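Long-range contact in SusD superfamily protein (Bacteroides thetaiotaomicron, PDB 3MCX), which is of unknown function but, as a zinc-binding member of the SusD family, is likely to take part in capturing glycans at the outer membrane: residues 97-102 and 127-132. Residues are numbered along the deposited sequence; the frame is centred on the assembly and turned at random. Where two conformers were deposited one is given.
Sequences QTNNLI and VMRGLS
Arg129 reaches across from helix 115-140 to pass over Thr98 of helix 81-106 at a slant and meet Asn99 at about a right angle, and nearly every atom of its chain has a neighbour there. CB comes first, with Thr98 OG1 at 3.3 Å. The next carbon, CG, leaves anti to the backbone N, which carries the chain across the same hydroxyl, CG standing 3.3 Å from Thr98 OG1. That oxygen is engaged within its own helix by a hydrogen bond with the carbonyl oxygen of Ile95, so a short residue with a polar branch can sit where the helices come close without leaving the hydroxyl without a partner. CD then passes 3.2 Å from Asn99 OD1, and the bend at chi3 (68°) turns the guanidinium group so that NH1 donates to this same oxygen. The bond is short, 2.7 Å from NH1 to OD1, and meets the amide oxygen almost head-on, with a C=O...N angle of 171°. OD1 lies near the guanidinium plane, at its edge, while CD1 of Ile102 rests over one face, an apolar cover for a flat cation. Asp182 of helix 172-186 forms a salt bridge with NE, and Asn99 ND2 donates to Glu157 O, so arginine and asparagine serve as two-sided connectors. A leucine in place of Arg129 would probably leave the Asp182 carboxylate and Asn99 OD1 without these mates. Beside this polar row, Thr98 CG2 meets CG of selenomethionine Met128 at 4.1 Å. Segments 97-102 and 127-132 run nearly antiparallel, at 155°, their axes approaching to 9.7 Å, as in a helical hairpin of the TPR-like SusD fold; helix 21-36 packs through Ile31 against Thr98 and Met128, and helix 172-186 meets Arg129 through Gln178 and Asp182.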
loop_
_atom_site.group_PDB
_atom_site.type_symbol
_atom_site.label_atom_id
_atom_site.label_comp_id
_atom_site.label_asym_id
_atom_site.label_seq_id
_atom_site.Cartn_x
_atom_site.Cartn_y
_atom_site.Cartn_z
ATOM N N GLN A 97 19.248 1.099 -7.456
ATOM C CA GLN A 97 19.094 1.540 -8.833
ATOM C C GLN A 97 18.738 3.025 -8.927
ATOM O O GLN A 97 19.253 3.731 -9.785
ATOM C CB GLN A 97 18.072 0.677 -9.566
ATOM C CG GLN A 97 18.575 -0.765 -9.759
ATOM C CD GLN A 97 17.721 -1.579 -10.717
ATOM O OE1 GLN A 97 16.783 -1.073 -11.322
ATOM N NE2 GLN A 97 18.068 -2.863 -10.857
ATOM N N THR A 98 17.856 3.504 -8.050
ATOM C CA THR A 98 17.567 4.936 -8.014
ATOM C C THR A 98 18.827 5.755 -7.716
ATOM O O THR A 98 19.060 6.801 -8.345
ATOM C CB THR A 98 16.439 5.385 -7.062
ATOM O OG1 THR A 98 16.775 5.177 -5.666
ATOM C CG2 THR A 98 15.107 4.698 -7.392
ATOM N N ASN A 99 19.659 5.273 -6.791
ATOM C CA ASN A 99 20.872 5.990 -6.456
ATOM C C ASN A 99 21.864 6.026 -7.606
ATOM O O ASN A 99 22.497 7.047 -7.893
ATOM C CB ASN A 99 21.503 5.381 -5.195
ATOM C CG ASN A 99 20.773 5.820 -3.940
ATOM O OD1 ASN A 99 20.305 6.948 -3.884
ATOM N ND2 ASN A 99 20.718 4.962 -2.925
ATOM N N ASN A 100 22.009 4.897 -8.312
ATOM C CA ASN A 100 22.869 4.838 -9.475
ATOM C C ASN A 100 22.425 5.803 -10.600
ATOM O O ASN A 100 23.228 6.497 -11.186
ATOM C CB ASN A 100 22.939 3.400 -10.006
ATOM C CG ASN A 100 23.699 2.461 -9.053
ATOM O OD1 ASN A 100 24.344 2.909 -8.085
ATOM N ND2 ASN A 100 23.616 1.152 -9.319
ATOM N N LEU A 101 21.106 5.840 -10.818
ATOM C CA LEU A 101 20.545 6.699 -11.857
ATOM C C LEU A 101 20.693 8.182 -11.493
ATOM O O LEU A 101 21.125 8.961 -12.317
ATOM C CB LEU A 101 19.068 6.323 -12.101
ATOM C CG LEU A 101 18.316 7.151 -13.158
ATOM C CD1 LEU A 101 19.002 7.182 -14.504
ATOM C CD2 LEU A 101 16.893 6.604 -13.266
ATOM N N ILE A 102 20.302 8.524 -10.264
ATOM C CA ILE A 102 20.455 9.899 -9.803
ATOM C C ILE A 102 21.901 10.355 -9.879
ATOM O O ILE A 102 22.213 11.428 -10.398
ATOM C CB ILE A 102 19.894 10.096 -8.381
ATOM C CG1 ILE A 102 18.358 9.883 -8.367
ATOM C CG2 ILE A 102 20.290 11.490 -7.849
ATOM C CD1 ILE A 102 17.725 9.597 -7.011
ATOM N N VAL A 127 11.304 10.224 -6.105
ATOM C CA VAL A 127 10.047 9.804 -5.490
ATOM C C VAL A 127 10.074 8.292 -5.235
ATOM O O VAL A 127 9.694 7.817 -4.168
ATOM C CB VAL A 127 8.763 10.190 -6.272
ATOM C CG1 VAL A 127 7.519 9.740 -5.467
ATOM C CG2 VAL A 127 8.682 11.650 -6.493
HETATM N N MSE A 128 10.562 7.528 -6.214
HETATM C CA MSE A 128 10.680 6.091 -6.010
HETATM C C MSE A 128 11.641 5.751 -4.871
HETATM O O MSE A 128 11.409 4.807 -4.130
HETATM C CB MSE A 128 11.100 5.403 -7.299
HETATM C CG MSE A 128 11.127 3.902 -7.213
HETATM SE SE MSE A 128 9.454 3.055 -6.676
HETATM C CE MSE A 128 8.176 4.339 -7.417
ATOM N N ARG A 129 12.729 6.487 -4.733
ATOM C CA ARG A 129 13.650 6.248 -3.600
ATOM C C ARG A 129 12.953 6.506 -2.258
ATOM O O ARG A 129 13.081 5.738 -1.312
ATOM C CB ARG A 129 14.891 7.125 -3.701
ATOM C CG ARG A 129 16.037 6.658 -2.802
ATOM C CD ARG A 129 17.294 7.441 -2.982
ATOM N NE ARG A 129 17.200 8.818 -2.520
ATOM C CZ ARG A 129 18.149 9.719 -2.697
ATOM N NH1 ARG A 129 19.248 9.392 -3.334
ATOM N NH2 ARG A 129 18.015 10.967 -2.225
ATOM N N GLY A 130 12.236 7.606 -2.181
ATOM C CA GLY A 130 11.507 7.939 -0.965
ATOM C C GLY A 130 10.405 6.964 -0.646
ATOM O O GLY A 130 10.259 6.489 0.502
ATOM N N LEU A 131 9.639 6.594 -1.681
ATOM C CA LEU A 131 8.567 5.612 -1.498
ATOM C C LEU A 131 9.126 4.262 -1.022
ATOM O O LEU A 131 8.563 3.626 -0.126
ATOM C CB LEU A 131 7.833 5.441 -2.816
ATOM C CG LEU A 131 6.650 4.494 -2.850
ATOM C CD1 LEU A 131 5.645 4.844 -1.757
ATOM C CD2 LEU A 131 6.003 4.556 -4.273
ATOM N N SER A 132 10.259 3.869 -1.604
ATOM C CA SER A 132 10.883 2.607 -1.246
ATOM C C SER A 132 11.337 2.613 0.225
ATOM O O SER A 132 11.089 1.667 0.954
ATOM C CB SER A 132 11.984 2.286 -2.228
ATOM O OG SER A 132 11.461 2.061 -3.546
#